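Local coordinates for putative outer membrane lipoprotein (Salmonella typhimurium LT2, PDB 2RD1) that is of unknown function but, as a small lipoprotein of the DUF903 family, is probably anchored by lipid to the outer membrane, at residues Y5-K10 / N45-L50; T14-G19 / T33-N38. One frame throughout, in Å; residues are numbered along the deposited sequence.

Interaction 1. Residues Y5-K10 / N45-L50; sequences YVMTTK and NDVAQL
Met7, present as selenomethionine, and Leu50 run side by side on one face of an antiparallel strand pair and point the same way. The methyl carbon CE of Met7 presses on CD1 of Leu50 at 3.5 Å, a tight fit for two carbons, and it gets there because the Met7 chain is extended as far as SE and bends only at the last torsion (chi3 -82°). Val47 meets the same side chain from another direction: its CG1 comes to 4.0 Å from Met7 CG, with the two side chains roughly at right angles. Pro21 adds to this cluster through Met7 and Leu50, while Ile42 of strand 39-43 touches both Val47 and Thr9.

The backbone beneath illustrates how a strand pair absorbs an extra residue. Met7 lies across from Leu50 in a non-hydrogen-bonded pair, and Thr8 across from Gln49 in a hydrogen-bonded one, yet Thr9 then faces Val47. Ala48 is the inserted residue, and with Gln49 opposite Thr8 it makes a classic beta bulge, here joining the first and last strands of this SH3-clan domain. Thr8 O is gripped twice: by Ala48 N in the carbonyl plane at 2.6 Å, and by Gln49 N at 3.2 Å. In return, Thr8 N gives a nearly straight bond to Gln49 O (167° at the hydrogen).

Beyond the bulge, Thr9 CA lies 3.1 Å from Asp46 O in a bent CA-H...O contact. The same oxygen accepts from Lys10 N at 2.8 Å, the donor standing well above the carbonyl plane. Thr9 OG1 turns to Gln13 N and Asp46 OD2 to Asn43 ND2. At the exposed margin the extended Lys10 chain leads outward, its NZ still 5.9 Å from Asp46 OD1, so any attraction between the charges is probably weak.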
loop_
_atom_site.group_PDB
_atom_site.type_symbol
_atom_site.label_atom_id
_atom_site.label_comp_id
_atom_site.label_asym_id
_atom_site.label_seq_id
_atom_site.Cartn_x
_atom_site.Cartn_y
_atom_site.Cartn_z
ATOM N N TYR A 5 -6.074 2.659 -0.040
ATOM C CA TYR A 5 -4.802 3.344 -0.003
ATOM C C TYR A 5 -4.150 2.996 -1.317
ATOM O O TYR A 5 -4.421 1.933 -1.886
ATOM C CB TYR A 5 -3.916 2.836 1.132
ATOM C CG TYR A 5 -4.097 3.561 2.448
ATOM C CD1 TYR A 5 -5.250 3.402 3.205
ATOM C CD2 TYR A 5 -3.104 4.402 2.937
ATOM C CE1 TYR A 5 -5.411 4.064 4.428
ATOM C CE2 TYR A 5 -3.249 5.066 4.152
ATOM C CZ TYR A 5 -4.406 4.894 4.893
ATOM O OH TYR A 5 -4.541 5.551 6.096
ATOM N N VAL A 6 -3.320 3.905 -1.812
ATOM C CA VAL A 6 -2.606 3.679 -3.051
ATOM C C VAL A 6 -1.132 3.644 -2.708
ATOM O O VAL A 6 -0.575 4.590 -2.142
ATOM C CB VAL A 6 -2.867 4.788 -4.076
ATOM C CG1 VAL A 6 -1.975 4.583 -5.297
ATOM C CG2 VAL A 6 -4.327 4.779 -4.469
HETATM N N MSE A 7 -0.518 2.522 -3.053
HETATM C CA MSE A 7 0.884 2.270 -2.805
HETATM C C MSE A 7 1.679 2.428 -4.089
HETATM O O MSE A 7 1.302 1.891 -5.127
HETATM C CB MSE A 7 1.045 0.843 -2.282
HETATM C CG MSE A 7 2.474 0.391 -2.059
HETATM SE SE MSE A 7 2.536 -1.490 -1.568
HETATM C CE MSE A 7 2.150 -1.318 0.312
ATOM N N THR A 8 2.773 3.172 -4.016
ATOM C CA THR A 8 3.639 3.358 -5.166
ATOM C C THR A 8 4.956 2.668 -4.839
ATOM O O THR A 8 5.559 2.927 -3.799
ATOM C CB THR A 8 3.894 4.838 -5.444
ATOM O OG1 THR A 8 2.642 5.480 -5.719
ATOM C CG2 THR A 8 4.806 5.004 -6.659
ATOM N N THR A 9 5.403 1.779 -5.720
ATOM C CA THR A 9 6.642 1.063 -5.456
ATOM C C THR A 9 7.866 1.722 -6.075
ATOM O O THR A 9 7.766 2.559 -6.973
ATOM C CB THR A 9 6.550 -0.423 -5.925
ATOM O OG1 THR A 9 6.498 -0.484 -7.356
ATOM C CG2 THR A 9 5.284 -1.091 -5.338
ATOM N N LYS A 10 9.025 1.333 -5.567
ATOM C CA LYS A 10 10.299 1.854 -6.028
ATOM C C LYS A 10 10.457 1.677 -7.530
ATOM O O LYS A 10 10.936 2.580 -8.216
ATOM C CB LYS A 10 11.437 1.145 -5.288
ATOM C CG LYS A 10 12.825 1.682 -5.606
ATOM C CD LYS A 10 13.878 1.045 -4.714
ATOM C CE LYS A 10 15.268 1.557 -5.045
ATOM N NZ LYS A 10 16.289 1.038 -4.088
ATOM N N ASN A 45 11.362 -1.377 1.848
ATOM C CA ASN A 45 12.261 -0.508 1.090
ATOM C C ASN A 45 11.743 -0.301 -0.330
ATOM O O ASN A 45 12.077 0.687 -0.988
ATOM C CB ASN A 45 13.671 -1.105 1.038
ATOM C CG ASN A 45 14.318 -1.189 2.406
ATOM O OD1 ASN A 45 13.918 -1.998 3.249
ATOM N ND2 ASN A 45 15.320 -0.346 2.639
ATOM N N ASP A 46 10.922 -1.238 -0.791
ATOM C CA ASP A 46 10.349 -1.172 -2.124
ATOM C C ASP A 46 9.108 -0.288 -2.211
ATOM O O ASP A 46 8.511 -0.154 -3.281
ATOM C CB ASP A 46 10.004 -2.578 -2.607
ATOM C CG ASP A 46 11.235 -3.440 -2.804
ATOM O OD1 ASP A 46 12.077 -3.082 -3.655
ATOM O OD2 ASP A 46 11.364 -4.470 -2.109
ATOM N N VAL A 47 8.720 0.316 -1.091
ATOM C CA VAL A 47 7.549 1.186 -1.066
ATOM C C VAL A 47 7.950 2.662 -1.122
ATOM O O VAL A 47 8.573 3.183 -0.194
ATOM C CB VAL A 47 6.703 0.959 0.207
ATOM C CG1 VAL A 47 5.478 1.855 0.175
ATOM C CG2 VAL A 47 6.296 -0.513 0.318
ATOM N N ALA A 48 7.578 3.330 -2.211
ATOM C CA ALA A 48 7.902 4.739 -2.397
ATOM C C ALA A 48 6.932 5.622 -1.618
ATOM O O ALA A 48 7.357 6.479 -0.837
ATOM C CB ALA A 48 7.870 5.093 -3.880
ATOM N N GLN A 49 5.635 5.416 -1.840
ATOM C CA GLN A 49 4.612 6.175 -1.131
ATOM C C GLN A 49 3.380 5.349 -0.779
ATOM O O GLN A 49 3.036 4.386 -1.454
ATOM C CB GLN A 49 4.211 7.419 -1.935
ATOM C CG GLN A 49 5.088 8.623 -1.609
ATOM C CD GLN A 49 4.795 9.849 -2.456
ATOM O OE1 GLN A 49 4.943 9.825 -3.682
ATOM N NE2 GLN A 49 4.389 10.935 -1.805
ATOM N N LEU A 50 2.731 5.725 0.311
ATOM C CA LEU A 50 1.534 5.036 0.779
ATOM C C LEU A 50 0.521 6.135 1.055
ATOM O O LEU A 50 0.557 6.770 2.102
ATOM C CB LEU A 50 1.835 4.285 2.066
ATOM C CG LEU A 50 1.142 2.947 2.256
ATOM C CD1 LEU A 50 2.040 1.851 1.704
ATOM C CD2 LEU A 50 0.886 2.710 3.738
#

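Interaction 2. Residues T14-G19 / T33-N38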
loop_
_atom_site.group_PDB
_atom_site.type_symbol
_atom_site.label_atom_id
_atom_site.label_comp_id
_atom_site.label_asym_id
_atom_site.label_seq_id
_atom_site.Cartn_x
_atom_site.Cartn_y
_atom_site.Cartn_z
ATOM N N THR A 14 1.808 0.935 -9.422
ATOM C CA THR A 14 0.755 1.572 -8.655
ATOM C C THR A 14 -0.183 0.462 -8.222
ATOM O O THR A 14 -0.743 -0.235 -9.058
ATOM C CB THR A 14 -0.027 2.588 -9.494
ATOM O OG1 THR A 14 0.844 3.653 -9.888
ATOM C CG2 THR A 14 -1.175 3.149 -8.692
ATOM N N ILE A 15 -0.353 0.297 -6.915
ATOM C CA ILE A 15 -1.210 -0.760 -6.385
ATOM C C ILE A 15 -2.199 -0.221 -5.366
ATOM O O ILE A 15 -1.816 0.478 -4.436
ATOM C CB ILE A 15 -0.345 -1.854 -5.727
ATOM C CG1 ILE A 15 0.536 -2.503 -6.792
ATOM C CG2 ILE A 15 -1.215 -2.897 -5.040
ATOM C CD1 ILE A 15 1.958 -2.694 -6.352
ATOM N N VAL A 16 -3.475 -0.548 -5.552
ATOM C CA VAL A 16 -4.531 -0.104 -4.645
ATOM C C VAL A 16 -4.719 -1.159 -3.553
ATOM O O VAL A 16 -4.720 -2.349 -3.838
ATOM C CB VAL A 16 -5.874 0.075 -5.397
ATOM C CG1 VAL A 16 -6.960 0.505 -4.437
ATOM C CG2 VAL A 16 -5.709 1.084 -6.523
ATOM N N THR A 17 -4.875 -0.733 -2.306
ATOM C CA THR A 17 -5.059 -1.694 -1.231
ATOM C C THR A 17 -6.366 -1.462 -0.483
ATOM O O THR A 17 -6.994 -0.413 -0.607
ATOM C CB THR A 17 -3.901 -1.628 -0.198
ATOM O OG1 THR A 17 -3.986 -0.397 0.532
ATOM C CG2 THR A 17 -2.537 -1.719 -0.895
ATOM N N GLN A 18 -6.771 -2.464 0.288
ATOM C CA GLN A 18 -7.983 -2.384 1.091
ATOM C C GLN A 18 -7.450 -2.183 2.497
ATOM O O GLN A 18 -6.782 -3.066 3.049
ATOM C CB GLN A 18 -8.774 -3.694 1.006
ATOM C CG GLN A 18 -9.126 -4.144 -0.413
ATOM C CD GLN A 18 -10.006 -5.395 -0.440
ATOM O OE1 GLN A 18 -9.708 -6.395 0.213
ATOM N NE2 GLN A 18 -11.089 -5.342 -1.205
ATOM N N GLY A 19 -7.714 -1.013 3.067
ATOM C CA GLY A 19 -7.214 -0.720 4.399
ATOM C C GLY A 19 -5.769 -0.253 4.329
ATOM O O GLY A 19 -5.106 -0.441 3.311
ATOM N N THR A 33 -3.445 -5.958 1.717
ATOM C CA THR A 33 -4.485 -6.793 1.123
ATOM C C THR A 33 -4.855 -6.194 -0.225
ATOM O O THR A 33 -5.351 -5.068 -0.279
ATOM C CB THR A 33 -5.760 -6.807 1.986
ATOM O OG1 THR A 33 -5.428 -7.137 3.337
ATOM C CG2 THR A 33 -6.745 -7.826 1.450
ATOM N N ASP A 34 -4.625 -6.927 -1.310
ATOM C CA ASP A 34 -4.955 -6.395 -2.626
ATOM C C ASP A 34 -6.462 -6.274 -2.839
ATOM O O ASP A 34 -7.247 -6.528 -1.923
ATOM C CB ASP A 34 -4.330 -7.254 -3.731
ATOM C CG ASP A 34 -4.761 -8.712 -3.670
ATOM O OD1 ASP A 34 -5.969 -8.980 -3.511
ATOM O OD2 ASP A 34 -3.884 -9.588 -3.804
ATOM N N GLN A 35 -6.860 -5.883 -4.047
ATOM C CA GLN A 35 -8.272 -5.720 -4.380
ATOM C C GLN A 35 -9.039 -7.035 -4.459
ATOM O O GLN A 35 -10.257 -7.032 -4.612
ATOM C CB GLN A 35 -8.427 -4.970 -5.704
ATOM C CG GLN A 35 -8.223 -3.465 -5.615
ATOM C CD GLN A 35 -9.184 -2.795 -4.645
ATOM O OE1 GLN A 35 -9.056 -2.936 -3.426
ATOM N NE2 GLN A 35 -10.153 -2.062 -5.182
ATOM N N GLU A 36 -8.337 -8.155 -4.366
ATOM C CA GLU A 36 -9.010 -9.444 -4.410
ATOM C C GLU A 36 -9.021 -10.059 -3.021
ATOM O O GLU A 36 -9.113 -11.275 -2.871
ATOM C CB GLU A 36 -8.319 -10.402 -5.389
ATOM C CG GLU A 36 -8.371 -9.970 -6.853
ATOM C CD GLU A 36 -8.121 -11.130 -7.813
ATOM O OE1 GLU A 36 -7.302 -12.022 -7.480
ATOM O OE2 GLU A 36 -8.736 -11.145 -8.905
ATOM N N GLY A 37 -8.923 -9.215 -2.002
ATOM C CA GLY A 37 -8.922 -9.711 -0.640
ATOM C C GLY A 37 -7.690 -10.536 -0.314
ATOM O O GLY A 37 -7.456 -10.878 0.845
ATOM N N ASN A 38 -6.903 -10.871 -1.329
ATOM C CA ASN A 38 -5.691 -11.650 -1.104
ATOM C C ASN A 38 -4.749 -10.828 -0.252
ATOM O O ASN A 38 -4.688 -9.606 -0.386
ATOM C CB ASN A 38 -4.998 -11.986 -2.425
ATOM C CG ASN A 38 -5.833 -12.870 -3.311
ATOM O OD1 ASN A 38 -6.250 -13.952 -2.903
ATOM N ND2 ASN A 38 -6.078 -12.421 -4.536
HETATM O O HOH W 1 -4.666 -4.590 -5.445
HETATM O O HOH W 2 -3.813 -3.246 2.948
#
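Gln18 and Gln35 reach past each other at a slant, their terminal amide planes perpendicular. The contact between them is carbon to oxygen: Gln35 OE1 lies 3.2 Å from Gln18 CG. Gln35 starts away from the strand, but a bend at its second torsion (chi2 -59°) folds the amide back, bringing CD to within 4.0 Å of Val16 CG1. Gln18, extended beyond CG, reaches along the loop instead. Its OE1 stops 3.5 Å from both Thr33 CG2 and Gly37 CA, and 3.3 Å from Asp34 O, an acceptor facing an acceptor and so no bond.

Beneath these side chains a single direct backbone bond, from Gln18 N to Thr33 O at 3.0 Å, joins the segments. Two waters extend the pairing: one donates to Val16 O and accepts from Gln35 N, the other donates to Gln18 O and accepts from Thr33 N. Asp34 turns from the strand to organise its own loop: OD2 forms a salt bridge with Arg40, and OD1 accepts from Glu36 N at 2.6 Å in an Asx turn. Gly37 N donates to Asp34 O across a type I beta turn, at the tip of the hairpin between strands 29-33 and 39-43.

In the fold
From the N terminus, strand 4-9 turns back into strand 14-18, and the two are bound by backbone pairing of Tyr5 with Thr17 and Met7 with Ile15. Strand 14-18 then makes interaction 2, which closes a short loop through strands 22-24 and 29-33 at residues 33-38. The chain continues through strand 39-43 before residues 45-50 return to 5-10 in interaction 1. This longer closure encloses the shorter one, their centres about 13 Å apart, on opposite sides of the chain's centre. Interaction 1 completes one three-stranded sheet, with strand 4-9 in its middle; interaction 2 ties that sheet's other outer strand to the end of strand 29-33 and the turn that follows it in the second sheet.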